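Local coordinates for protein putative dioxygenase (1H-3-hydroxy-4-oxoquinaldine 2,4-dioxygenase) (Mycobacteroides abscessus subsp. abscessus, PDB 6RA3) that cleaves the ring of the Pseudomonas quinolone signal PQS with dioxygen, giving N-octanoylanthranilate and carbon monoxide, on an alpha/beta-hydrolase fold, at residues V54-R57 with G58-P61; T159-Q162 with A163-D166; I187-A190 with Y191-G195. All coordinates share one frame; numbering follows the deposited sequence.

Contact 1: V54-R57 with G58-P61; sequences VCWR and GHGP
W56 and H59 are the ends of a type II beta turn in the loop after strand 51-54, closed by H59 N giving a hydrogen bond to W56 O at 3.0 Å. G58 holds the third position with positive phi, a conformation glycine adopts readily because no side chain presses on the carbonyl of R57. In a type II turn the central peptide is flipped relative to type I, and its carbonyl is the one H59 uses: H59 ND1 donates to R57 O at 2.9 Å in a nearly straight bond (168°), the oxygen lying in the imidazole plane while the nitrogen sits above the carbonyl plane. Above one face of the same ring comes W56, its CD1 edge over the centre, the two planes at 79° in an edge-to-face stack. W56 NE1 bonds to S29 O, and its side chain is about 8 Å from that of the substrate-binding H97. R57 turns away to a salt bridge with D77 on helix 71-84. Since ND1 donates to a carbonyl and NE2 is hydrogen-bonded to the backbone N of A32, the imidazole is probably neutral with its proton on ND1, and a ring tied at both nitrogens has its rotation fixed.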
loop_
_atom_site.group_PDB
_atom_site.type_symbol
_atom_site.label_atom_id
_atom_site.label_comp_id
_atom_site.label_asym_id
_atom_site.label_seq_id
_atom_site.Cartn_x
_atom_site.Cartn_y
_atom_site.Cartn_z
ATOM N N VAL A 54 -0.246 -9.265 12.336
ATOM C CA VAL A 54 0.488 -8.255 13.087
ATOM C C VAL A 54 1.947 -8.260 12.657
ATOM O O VAL A 54 2.568 -9.316 12.524
ATOM C CB VAL A 54 0.386 -8.482 14.604
ATOM C CG1 VAL A 54 1.270 -7.494 15.342
ATOM C CG2 VAL A 54 -1.034 -8.352 15.071
ATOM N N CYS A 55 2.486 -7.065 12.456
ATOM C CA CYS A 55 3.896 -6.861 12.163
ATOM C C CYS A 55 4.603 -6.444 13.446
ATOM O O CYS A 55 4.022 -5.756 14.281
ATOM C CB CYS A 55 4.085 -5.769 11.101
ATOM S SG CYS A 55 3.570 -6.159 9.428
ATOM N N TRP A 56 5.854 -6.890 13.613
ATOM C CA TRP A 56 6.686 -6.375 14.696
ATOM C C TRP A 56 7.061 -4.911 14.443
ATOM O O TRP A 56 7.075 -4.434 13.305
ATOM C CB TRP A 56 7.968 -7.205 14.827
ATOM C CG TRP A 56 7.747 -8.668 14.907
ATOM C CD1 TRP A 56 8.236 -9.624 14.058
ATOM C CD2 TRP A 56 6.972 -9.357 15.893
ATOM N NE1 TRP A 56 7.816 -10.865 14.464
ATOM C CE2 TRP A 56 7.033 -10.725 15.586
ATOM C CE3 TRP A 56 6.236 -8.943 17.013
ATOM C CZ2 TRP A 56 6.378 -11.690 16.356
ATOM C CZ3 TRP A 56 5.579 -9.902 17.763
ATOM C CH2 TRP A 56 5.678 -11.259 17.446
ATOM N N ARG A 57 7.345 -4.200 15.526
ATOM C CA ARG A 57 7.936 -2.873 15.420
ATOM C C ARG A 57 9.172 -2.932 14.531
ATOM O O ARG A 57 9.880 -3.936 14.487
ATOM C CB ARG A 57 8.248 -2.302 16.818
ATOM C CG ARG A 57 9.462 -2.878 17.548
ATOM C CD ARG A 57 9.776 -2.089 18.806
ATOM N NE ARG A 57 8.672 -1.980 19.749
ATOM C CZ ARG A 57 8.746 -1.306 20.886
ATOM N NH1 ARG A 57 9.865 -0.666 21.211
ATOM N NH2 ARG A 57 7.709 -1.258 21.704
ATOM N N GLY A 58 9.362 -1.887 13.724
ATOM C CA GLY A 58 10.455 -1.865 12.775
ATOM C C GLY A 58 10.302 -2.765 11.565
ATOM O O GLY A 58 11.202 -2.790 10.714
ATOM N N HIS A 59 9.199 -3.514 11.455
ATOM C CA HIS A 59 8.982 -4.435 10.347
ATOM C C HIS A 59 7.898 -3.972 9.382
ATOM O O HIS A 59 7.677 -4.635 8.355
ATOM C CB HIS A 59 8.589 -5.834 10.876
ATOM C CG HIS A 59 9.718 -6.587 11.504
ATOM N ND1 HIS A 59 10.309 -6.195 12.685
ATOM C CD2 HIS A 59 10.387 -7.686 11.094
ATOM C CE1 HIS A 59 11.272 -7.045 12.995
ATOM N NE2 HIS A 59 11.339 -7.957 12.047
ATOM N N GLY A 60 7.207 -2.889 9.692
ATOM C CA GLY A 60 6.155 -2.380 8.835
ATOM C C GLY A 60 6.716 -1.699 7.600
ATOM O O GLY A 60 7.902 -1.838 7.280
ATOM N N PRO A 61 5.875 -0.933 6.886
ATOM C CA PRO A 61 6.388 -0.175 5.729
ATOM C C PRO A 61 7.467 0.831 6.107
ATOM O O PRO A 61 8.352 1.063 5.292
ATOM C CB PRO A 61 5.133 0.507 5.135
ATOM C CG PRO A 61 4.045 0.315 6.112
ATOM C CD PRO A 61 4.413 -0.820 7.039
#

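Contact 2: T159-Q162 with A163-D166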
loop_
_atom_site.group_PDB
_atom_site.type_symbol
_atom_site.label_atom_id
_atom_site.label_comp_id
_atom_site.label_asym_id
_atom_site.label_seq_id
_atom_site.Cartn_x
_atom_site.Cartn_y
_atom_site.Cartn_z
ATOM N N THR A 159 14.158 -26.785 -1.560
ATOM C CA THR A 159 12.762 -26.891 -1.972
ATOM C C THR A 159 12.543 -26.270 -3.362
ATOM O O THR A 159 13.340 -25.465 -3.844
ATOM C CB THR A 159 11.865 -26.197 -0.947
ATOM O OG1 THR A 159 10.497 -26.263 -1.370
ATOM C CG2 THR A 159 12.271 -24.715 -0.778
ATOM N N THR A 160 11.446 -26.665 -4.015
ATOM C CA THR A 160 10.993 -25.992 -5.234
ATOM C C THR A 160 9.635 -25.309 -5.045
ATOM O O THR A 160 9.043 -24.837 -6.025
ATOM C CB THR A 160 10.931 -26.958 -6.440
ATOM O OG1 THR A 160 10.039 -28.049 -6.168
ATOM C CG2 THR A 160 12.316 -27.507 -6.784
ATOM N N ASN A 161 9.128 -25.238 -3.814
ATOM C CA ASN A 161 7.862 -24.565 -3.538
ATOM C C ASN A 161 7.932 -23.073 -3.894
ATOM O O ASN A 161 8.665 -22.307 -3.261
ATOM C CB ASN A 161 7.493 -24.761 -2.065
ATOM C CG ASN A 161 6.197 -24.104 -1.703
ATOM O OD1 ASN A 161 6.129 -22.881 -1.583
ATOM N ND2 ASN A 161 5.155 -24.905 -1.509
ATOM N N GLN A 162 7.168 -22.648 -4.903
ATOM C CA GLN A 162 7.278 -21.275 -5.402
ATOM C C GLN A 162 6.879 -20.249 -4.345
ATOM O O GLN A 162 7.483 -19.174 -4.276
ATOM C CB GLN A 162 6.429 -21.117 -6.669
ATOM C CG GLN A 162 6.821 -19.954 -7.585
ATOM C CD GLN A 162 8.237 -20.083 -8.137
ATOM O OE1 GLN A 162 8.950 -21.045 -7.832
ATOM N NE2 GLN A 162 8.648 -19.113 -8.952
ATOM N N ALA A 163 5.890 -20.562 -3.499
ATOM C CA ALA A 163 5.520 -19.652 -2.414
ATOM C C ALA A 163 6.697 -19.403 -1.474
ATOM O O ALA A 163 6.992 -18.253 -1.125
ATOM C CB ALA A 163 4.319 -20.207 -1.633
ATOM N N VAL A 164 7.363 -20.471 -1.028
ATOM C CA VAL A 164 8.476 -20.322 -0.091
ATOM C C VAL A 164 9.651 -19.622 -0.772
ATOM O O VAL A 164 10.228 -18.675 -0.229
ATOM C CB VAL A 164 8.886 -21.687 0.497
ATOM C CG1 VAL A 164 10.118 -21.554 1.403
ATOM C CG2 VAL A 164 7.760 -22.267 1.307
ATOM N N LEU A 165 10.002 -20.058 -1.983
ATOM C CA LEU A 165 11.074 -19.405 -2.722
ATOM C C LEU A 165 10.787 -17.924 -2.921
ATOM O O LEU A 165 11.637 -17.079 -2.624
ATOM C CB LEU A 165 11.276 -20.082 -4.072
ATOM C CG LEU A 165 11.930 -21.458 -4.031
ATOM C CD1 LEU A 165 12.056 -21.962 -5.438
ATOM C CD2 LEU A 165 13.291 -21.419 -3.327
ATOM N N ASP A 166 9.601 -17.590 -3.449
ATOM C CA ASP A 166 9.274 -16.193 -3.712
ATOM C C ASP A 166 9.325 -15.366 -2.432
ATOM O O ASP A 166 9.821 -14.233 -2.436
ATOM C CB ASP A 166 7.899 -16.085 -4.376
ATOM C CG ASP A 166 7.948 -16.344 -5.877
ATOM O OD1 ASP A 166 9.050 -16.515 -6.433
ATOM O OD2 ASP A 166 6.880 -16.377 -6.508
#
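N161 caps helix 162-170: its OD1 takes the backbone N-H of V164 at 2.8 Å, the donor lying in the plane of the side-chain carbonyl. The side chain reaches there because CG stands anti to the backbone N (chi1 -180°), which carries the amide forward over the first turn. The carbonyl of N161 also takes part: L165 N bonds to N161 O at 2.9 Å in an almost straight line (176°), and one residue on D166 N reaches Q162 O at 2.8 Å. Asparagine suits this N-cap, since the first N-H groups of a helix lack the carbonyls of a preceding turn and a short side chain can offer an acceptor. Just before the cap is an ST turn, in which T159 OG1 accepts from N161 N at 3.0 Å; the same hydroxyl is hydrogen-bonded to E244. The amide of N161 also lies against V164, whose CG2 comes 3.4 Å from OD1. On the next flank L165 sets CB and CG against N161 O. On the solvent side, Q162 CG, placed by chi1, passes 3.7 Å from D166 OD2, and the bend at chi2 turns the amide so that Q162 NE2 comes 3.6 Å from D166 OD1, the two planes 67° apart. V164 is buried against I250 and F247, its side chain about 7 Å from that of H246, the proton donor/acceptor, and L165 packs on L156 of helix 144-156.

Contact 3: I187-A190 with Y191-G195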
loop_
_atom_site.group_PDB
_atom_site.type_symbol
_atom_site.label_atom_id
_atom_site.label_comp_id
_atom_site.label_asym_id
_atom_site.label_seq_id
_atom_site.Cartn_x
_atom_site.Cartn_y
_atom_site.Cartn_z
ATOM N N ILE A 187 17.190 -13.930 19.983
ATOM C CA ILE A 187 17.099 -15.388 19.969
ATOM C C ILE A 187 18.182 -15.996 20.866
ATOM O O ILE A 187 17.893 -16.783 21.781
ATOM C CB ILE A 187 17.204 -15.908 18.526
ATOM C CG1 ILE A 187 16.078 -15.315 17.644
ATOM C CG2 ILE A 187 17.128 -17.416 18.498
ATOM C CD1 ILE A 187 16.223 -15.640 16.158
ATOM N N ASP A 188 19.444 -15.628 20.631
ATOM C CA ASP A 188 20.525 -16.148 21.468
ATOM C C ASP A 188 20.183 -15.980 22.941
ATOM O O ASP A 188 20.296 -16.924 23.730
ATOM C CB ASP A 188 21.837 -15.453 21.107
ATOM C CG ASP A 188 23.056 -16.069 21.775
ATOM O OD1 ASP A 188 23.174 -17.311 21.818
ATOM O OD2 ASP A 188 23.937 -15.296 22.203
ATOM N N GLU A 189 19.668 -14.811 23.318
ATOM C CA GLU A 189 19.375 -14.555 24.724
ATOM C C GLU A 189 18.198 -15.398 25.214
ATOM O O GLU A 189 18.170 -15.813 26.382
ATOM C CB GLU A 189 19.085 -13.075 24.949
ATOM C CG GLU A 189 18.736 -12.691 26.395
ATOM C CD GLU A 189 18.019 -11.353 26.488
ATOM O OE1 GLU A 189 17.998 -10.614 25.472
ATOM O OE2 GLU A 189 17.482 -11.034 27.572
ATOM N N ALA A 190 17.198 -15.623 24.357
ATOM C CA ALA A 190 16.029 -16.390 24.774
ATOM C C ALA A 190 16.430 -17.817 25.162
ATOM O O ALA A 190 15.990 -18.341 26.190
ATOM C CB ALA A 190 14.988 -16.389 23.652
ATOM N N TYR A 191 17.299 -18.445 24.371
ATOM C CA TYR A 191 17.744 -19.797 24.709
ATOM C C TYR A 191 18.680 -19.818 25.912
ATOM O O TYR A 191 18.717 -20.820 26.641
ATOM C CB TYR A 191 18.422 -20.448 23.516
ATOM C CG TYR A 191 17.449 -20.930 22.476
ATOM C CD1 TYR A 191 17.096 -20.116 21.407
ATOM C CD2 TYR A 191 16.878 -22.197 22.560
ATOM C CE1 TYR A 191 16.197 -20.550 20.436
ATOM C CE2 TYR A 191 15.978 -22.644 21.594
ATOM C CZ TYR A 191 15.642 -21.806 20.532
ATOM O OH TYR A 191 14.760 -22.211 19.557
ATOM N N ARG A 192 19.440 -18.740 26.141
ATOM C CA ARG A 192 20.289 -18.669 27.332
ATOM C C ARG A 192 19.477 -18.457 28.599
ATOM O O ARG A 192 19.889 -18.892 29.677
ATOM C CB ARG A 192 21.306 -17.526 27.221
ATOM C CG ARG A 192 22.386 -17.714 26.189
ATOM C CD ARG A 192 23.520 -16.719 26.413
ATOM N NE ARG A 192 23.110 -15.536 27.165
ATOM C CZ ARG A 192 22.815 -14.350 26.633
ATOM N NH1 ARG A 192 22.876 -14.159 25.319
ATOM N NH2 ARG A 192 22.461 -13.348 27.430
ATOM N N THR A 193 18.355 -17.753 28.503
ATOM C CA THR A 193 17.538 -17.453 29.673
ATOM C C THR A 193 16.721 -18.665 30.102
ATOM O O THR A 193 16.747 -19.067 31.272
ATOM C CB THR A 193 16.605 -16.285 29.347
ATOM O OG1 THR A 193 17.386 -15.192 28.863
ATOM C CG2 THR A 193 15.766 -15.855 30.585
ATOM N N TRP A 194 15.994 -19.248 29.154
ATOM C CA TRP A 194 14.989 -20.269 29.420
ATOM C C TRP A 194 15.514 -21.676 29.242
ATOM O O TRP A 194 14.905 -22.614 29.769
ATOM C CB TRP A 194 13.784 -20.081 28.475
ATOM C CG TRP A 194 13.056 -18.850 28.756
ATOM C CD1 TRP A 194 13.077 -17.705 28.021
ATOM C CD2 TRP A 194 12.210 -18.601 29.877
ATOM N NE1 TRP A 194 12.295 -16.758 28.613
ATOM C CE2 TRP A 194 11.739 -17.280 29.752
ATOM C CE3 TRP A 194 11.779 -19.376 30.965
ATOM C CZ2 TRP A 194 10.858 -16.699 30.681
ATOM C CZ3 TRP A 194 10.907 -18.792 31.895
ATOM C CH2 TRP A 194 10.456 -17.468 31.740
ATOM N N GLY A 195 16.618 -21.833 28.513
ATOM C CA GLY A 195 17.149 -23.124 28.127
ATOM C C GLY A 195 16.561 -23.579 26.817
ATOM O O GLY A 195 17.283 -23.845 25.847
#
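I187 and Y191, one turn apart on helix 177-194, form the close-packed side of this contact. Their side chains run alongside each other, and I187 CG2 meets the edge of the phenol ring in its plane, 3.8 Å from Y191 CE1. Y191 CD1 also lies 3.4 Å from I187 O, the carbonyl that accepts the backbone N-H of Y191. A branched aliphatic chain and a flat ring fill such a buried face well, and the ring's polar end is satisfied by a hydrogen bond from OH to I123 O. A190 is buried as well, and its O accepts from W194 N.

The opposite character appears at R192, T193 and E189, all exposed. R192 bends at chi3 (-23°) and lays its guanidinium over the backbone of E189, whose CA sits 3.5 Å above one face, offset toward its rim, while D188 OD2 approaches the edge near the plane. That salt bridge is loose, with R192 NH1 3.5 Å from D188 OD2 and only a weak hydrogen bond; D188 OD2 has a stronger partner in H136 NE2. T193 is more tightly tied: OG1, placed beside its own backbone N (chi1 -54°), donates to E189 O at 2.7 Å, and T193 N reaches that oxygen from the opposite face of the carbonyl plane. A beta-hydroxyl can thus serve a helix carbonyl as a second donor near the end, where G195, with positive phi (89°), ends the helical run.

The inner face lies against helix 129-137, where I187 packs on F131 and L135. Y191 meets W100 of helix 99-109 edge-to-face beside the substrate-binding H97, and W194 makes a cation-pi contact with R200 of helix 197-202.

In the fold
The three contacts follow one another along the chain without touching. Nearest atoms are about 10 Å apart between the 54-61 loop and the 187-195 helix end, and about 17 Å between the latter and the 159-166 cap. Contact 1, a loop after strand 51-54, is the most buried, and its chemistry is ring stacking with imidazole and indole nitrogens held by backbone groups, and with R57 paired to an acid. Contacts 2 and 3 are partly buried, each with an exposed side: contact 2 leads from a loop into helix 162-170 with a side-chain cap, whereas contact 3 ends the next helix, 177-194, reinforced by a threonine hydroxyl and stopped by a glycine. No element is shared.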